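Local coordinates for protein aminopentol aminotransferase (Sphingopyxis macrogoltabida, PDB 6HBS) that transfers the amino group of the hydrolysed mycotoxin fumonisin B1 (aminopentol) to pyruvate, using pyridoxal 5'-phosphate, as a step in fumonisin degradation, at residues P64-E75 with G257-P265. Numbering follows the deposited sequence.
Sequences PNLLGYRQSEIE and GKCFANGYP. With PLP (pyridoxal-5'-phosphate), chain C.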
loop_
_atom_site.group_PDB
_atom_site.type_symbol
_atom_site.label_atom_id
_atom_site.label_comp_id
_atom_site.label_asym_id
_atom_site.label_seq_id
_atom_site.Cartn_x
_atom_site.Cartn_y
_atom_site.Cartn_z
ATOM N N PRO A 64 13.833 4.088 3.233
ATOM C CA PRO A 64 14.007 2.711 2.769
ATOM C C PRO A 64 15.432 2.212 2.472
ATOM O O PRO A 64 15.673 1.036 2.626
ATOM C CB PRO A 64 13.179 2.685 1.483
ATOM C CG PRO A 64 12.032 3.651 1.791
ATOM C CD PRO A 64 12.704 4.763 2.574
ATOM N N ASN A 65 16.341 3.090 2.063
ATOM C CA ASN A 65 17.690 2.646 1.722
ATOM C C ASN A 65 18.523 2.512 3.009
ATOM O O ASN A 65 19.243 3.436 3.388
ATOM C CB ASN A 65 18.368 3.558 0.701
ATOM C CG ASN A 65 19.752 3.042 0.342
ATOM O OD1 ASN A 65 19.958 1.817 0.318
ATOM N ND2 ASN A 65 20.671 3.958 0.058
ATOM N N LEU A 66 18.460 1.331 3.628
ATOM C CA LEU A 66 19.194 1.040 4.869
ATOM C C LEU A 66 20.603 0.547 4.534
ATOM O O LEU A 66 21.543 0.874 5.246
ATOM C CB LEU A 66 18.449 -0.023 5.679
ATOM C CG LEU A 66 19.053 -0.395 7.040
ATOM C CD1 LEU A 66 18.942 0.756 8.052
ATOM C CD2 LEU A 66 18.382 -1.621 7.606
ATOM N N LEU A 67 20.737 -0.283 3.491
ATOM C CA LEU A 67 21.975 -1.071 3.301
ATOM C C LEU A 67 22.676 -0.721 1.990
ATOM O O LEU A 67 23.732 -1.310 1.672
ATOM C CB LEU A 67 21.602 -2.556 3.341
ATOM C CG LEU A 67 21.062 -3.046 4.680
ATOM C CD1 LEU A 67 20.663 -4.514 4.622
ATOM C CD2 LEU A 67 22.081 -2.821 5.790
ATOM N N GLY A 68 22.114 0.229 1.233
ATOM C CA GLY A 68 22.627 0.590 -0.077
ATOM C C GLY A 68 21.713 0.203 -1.216
ATOM O O GLY A 68 21.124 -0.904 -1.248
ATOM N N TYR A 69 21.569 1.128 -2.155
ATOM C CA TYR A 69 20.760 0.867 -3.313
ATOM C C TYR A 69 21.347 -0.282 -4.130
ATOM O O TYR A 69 22.542 -0.257 -4.466
ATOM C CB TYR A 69 20.683 2.104 -4.191
ATOM C CG TYR A 69 19.949 3.296 -3.632
ATOM C CD1 TYR A 69 18.568 3.308 -3.490
ATOM C CD2 TYR A 69 20.636 4.459 -3.312
ATOM C CE1 TYR A 69 17.894 4.451 -3.077
ATOM C CE2 TYR A 69 19.979 5.600 -2.896
ATOM C CZ TYR A 69 18.594 5.604 -2.782
ATOM O OH TYR A 69 17.956 6.748 -2.375
ATOM N N ARG A 70 20.483 -1.259 -4.461
ATOM C CA ARG A 70 20.818 -2.431 -5.288
ATOM C C ARG A 70 21.860 -3.278 -4.571
ATOM O O ARG A 70 22.754 -3.831 -5.213
ATOM C CB ARG A 70 21.306 -2.050 -6.692
ATOM C CG ARG A 70 20.254 -1.375 -7.558
ATOM C CD ARG A 70 20.805 -0.943 -8.901
ATOM N NE ARG A 70 21.334 -2.109 -9.603
ATOM C CZ ARG A 70 22.453 -2.150 -10.324
ATOM N NH1 ARG A 70 23.177 -1.063 -10.517
ATOM N NH2 ARG A 70 22.822 -3.285 -10.887
ATOM N N GLN A 71 21.715 -3.390 -3.251
ATOM C CA GLN A 71 22.607 -4.187 -2.464
ATOM C C GLN A 71 22.553 -5.641 -2.970
ATOM O O GLN A 71 21.488 -6.228 -3.107
ATOM C CB GLN A 71 22.235 -4.102 -0.993
ATOM C CG GLN A 71 23.389 -4.431 -0.042
ATOM C CD GLN A 71 23.476 -5.899 0.298
ATOM O OE1 GLN A 71 22.670 -6.723 -0.153
ATOM N NE2 GLN A 71 24.479 -6.250 1.094
ATOM N N SER A 72 23.721 -6.228 -3.250
ATOM C CA SER A 72 23.769 -7.352 -4.152
ATOM C C SER A 72 23.170 -8.618 -3.519
ATOM O O SER A 72 22.524 -9.405 -4.231
ATOM C CB SER A 72 25.210 -7.556 -4.614
ATOM O OG SER A 72 25.928 -8.125 -3.541
ATOM N N GLU A 73 23.305 -8.808 -2.192
ATOM C CA GLU A 73 22.741 -9.950 -1.527
ATOM C C GLU A 73 21.191 -9.886 -1.491
ATOM O O GLU A 73 20.494 -10.888 -1.682
ATOM C CB GLU A 73 23.314 -10.079 -0.130
ATOM C CG GLU A 73 24.839 -10.213 -0.088
ATOM C CD GLU A 73 25.339 -9.939 1.322
ATOM O OE1 GLU A 73 25.533 -10.900 2.060
ATOM O OE2 GLU A 73 25.446 -8.758 1.704
ATOM N N ILE A 74 20.631 -8.709 -1.258
ATOM C CA ILE A 74 19.182 -8.592 -1.219
ATOM C C ILE A 74 18.626 -8.751 -2.647
ATOM O O ILE A 74 17.587 -9.434 -2.808
ATOM C CB ILE A 74 18.776 -7.277 -0.530
ATOM C CG1 ILE A 74 19.220 -7.314 0.939
ATOM C CG2 ILE A 74 17.272 -7.004 -0.686
ATOM C CD1 ILE A 74 19.529 -5.971 1.514
ATOM N N GLU A 75 19.315 -8.189 -3.658
ATOM C CA GLU A 75 18.865 -8.299 -5.016
ATOM C C GLU A 75 18.951 -9.761 -5.462
ATOM O O GLU A 75 18.038 -10.180 -6.201
ATOM C CB GLU A 75 19.652 -7.411 -5.980
ATOM C CG GLU A 75 19.441 -5.933 -5.732
ATOM C CD GLU A 75 17.981 -5.495 -5.605
ATOM O OE1 GLU A 75 17.141 -6.078 -6.307
ATOM O OE2 GLU A 75 17.693 -4.596 -4.785
ATOM N N GLY A 257 8.085 -0.448 8.741
ATOM C CA GLY A 257 8.010 -0.260 7.298
ATOM C C GLY A 257 9.291 0.369 6.806
ATOM O O GLY A 257 10.359 0.204 7.453
ATOM N N LYS A 258 9.191 1.019 5.652
ATOM C CA LYS A 258 10.274 1.729 4.931
ATOM C C LYS A 258 11.431 0.791 4.548
ATOM O O LYS A 258 11.635 0.560 3.371
ATOM C CB LYS A 258 10.730 2.987 5.692
ATOM C CG LYS A 258 9.708 4.124 5.592
ATOM C CD LYS A 258 10.047 5.476 6.219
ATOM C CE LYS A 258 9.096 6.596 5.785
ATOM N NZ LYS A 258 7.835 6.708 6.591
ATOM N N CYS A 259 12.236 0.360 5.516
ATOM C CA CYS A 259 13.578 -0.097 5.205
ATOM C C CYS A 259 13.808 -1.568 5.531
ATOM O O CYS A 259 14.882 -2.052 5.218
ATOM C CB CYS A 259 14.626 0.746 5.926
ATOM S SG CYS A 259 14.816 0.333 7.674
ATOM N N PHE A 260 12.823 -2.315 6.040
ATOM C CA PHE A 260 13.145 -3.719 6.446
ATOM C C PHE A 260 13.202 -4.703 5.261
ATOM O O PHE A 260 13.529 -5.874 5.452
ATOM C CB PHE A 260 12.290 -4.218 7.605
ATOM C CG PHE A 260 10.842 -4.522 7.349
ATOM C CD1 PHE A 260 10.455 -5.698 6.724
ATOM C CD2 PHE A 260 9.857 -3.661 7.800
ATOM C CE1 PHE A 260 9.113 -5.969 6.511
ATOM C CE2 PHE A 260 8.516 -3.944 7.598
ATOM C CZ PHE A 260 8.139 -5.108 6.973
ATOM N N ALA A 261 12.930 -4.235 4.045
ATOM C CA ALA A 261 13.275 -4.978 2.796
ATOM C C ALA A 261 14.125 -4.093 1.873
ATOM O O ALA A 261 14.161 -4.307 0.671
ATOM C CB ALA A 261 11.991 -5.450 2.129
ATOM N N ASN A 262 14.864 -3.137 2.466
ATOM C CA ASN A 262 15.851 -2.310 1.814
ATOM C C ASN A 262 15.308 -1.640 0.537
ATOM O O ASN A 262 16.048 -1.422 -0.414
ATOM C CB ASN A 262 17.141 -3.083 1.480
ATOM C CG ASN A 262 18.293 -2.143 1.213
ATOM O OD1 ASN A 262 18.453 -1.177 1.963
ATOM N ND2 ASN A 262 19.082 -2.396 0.162
ATOM N N GLY A 263 14.021 -1.266 0.523
ATOM C CA GLY A 263 13.445 -0.552 -0.627
ATOM C C GLY A 263 12.278 -1.305 -1.259
ATOM O O GLY A 263 11.478 -0.696 -1.925
ATOM N N TYR A 264 12.220 -2.627 -1.095
ATOM C CA TYR A 264 11.033 -3.406 -1.538
ATOM C C TYR A 264 9.815 -3.012 -0.686
ATOM O O TYR A 264 9.942 -2.710 0.496
ATOM C CB TYR A 264 11.356 -4.897 -1.506
ATOM C CG TYR A 264 12.227 -5.336 -2.660
ATOM C CD1 TYR A 264 13.600 -5.210 -2.610
ATOM C CD2 TYR A 264 11.670 -5.820 -3.836
ATOM C CE1 TYR A 264 14.409 -5.566 -3.678
ATOM C CE2 TYR A 264 12.462 -6.216 -4.903
ATOM C CZ TYR A 264 13.839 -6.085 -4.821
ATOM O OH TYR A 264 14.625 -6.438 -5.884
ATOM N N PRO A 265 8.594 -2.955 -1.277
ATOM C CA PRO A 265 7.422 -2.409 -0.588
ATOM C C PRO A 265 6.770 -3.465 0.293
ATOM O O PRO A 265 6.081 -4.392 -0.207
ATOM C CB PRO A 265 6.526 -1.982 -1.751
ATOM C CG PRO A 265 6.825 -3.018 -2.829
ATOM C CD PRO A 265 8.298 -3.353 -2.662
HETATM N N1 PLP C . 4.647 6.433 10.502
HETATM C C2 PLP C . 5.819 7.107 10.492
HETATM C C2A PLP C . 6.546 7.444 11.772
HETATM C C3 PLP C . 6.428 7.452 9.211
HETATM O O3 PLP C . 7.604 8.113 9.163
HETATM C C4 PLP C . 5.743 7.063 7.958
HETATM C C4A PLP C . 6.401 7.414 6.672
HETATM C C5 PLP C . 4.423 6.380 8.110
HETATM C C6 PLP C . 3.967 6.082 9.389
HETATM C C5A PLP C . 3.585 5.936 6.913
HETATM O O4P PLP C . 4.327 5.044 6.042
HETATM P P PLP C . 3.895 5.119 4.492
HETATM O O1P PLP C . 4.302 6.415 3.954
HETATM O O2P PLP C . 2.398 5.005 4.510
HETATM O O3P PLP C . 4.661 3.939 3.933
HETATM O O HOH W 1 17.819 0.617 -1.130
HETATM O O HOH W 2 18.844 -3.733 -2.443
#
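The side-chain amide of N262 reaches into the backbone of 64-75 and holds it with both of its ends. Its OD1 accepts from L67 N at 2.9 Å, the donor lying above the carbonyl plane, and more weakly from L66 N. ND2 gives one hydrogen to G68 O (2.9 Å), which lies nearly in the amide plane, and the other to a water shared with E75 OE2. CG stands anti to the backbone N (chi1 -162°), which carries the amide out to the L66-G68 backbone, while I74 CD1 packs crosswise on N262 CB at 3.7 Å. Farther along, Y264 OH donates to E75 OE1 on the syn side of the carboxylate, a short bond of 2.6 Å; this carboxylate oxygen lies at the ring edge, in plane. At the other end, P64 CB sits 3.2 Å from K258 O, and L66 CB meets C259 CB.

This is the cofactor-lysine loop of a class-III, fold-type I aminotransferase, between strands 253-256 and 267-271: K258 NZ is covalently joined to PLP C4A as the internal aldimine. Two overlapping turns, type I over C259-N262 and type I' over A261-Y264, which share A261 and N262, present N262 and Y264 to 64-75. One turn before E75, Q71 is the N-cap of helix 72-82, its OE1 accepting from I74 N at 3.1 Å. Helix 292-307 packs against I74 and Y264, and G263 O accepts from T87 OG1 of the second subunit.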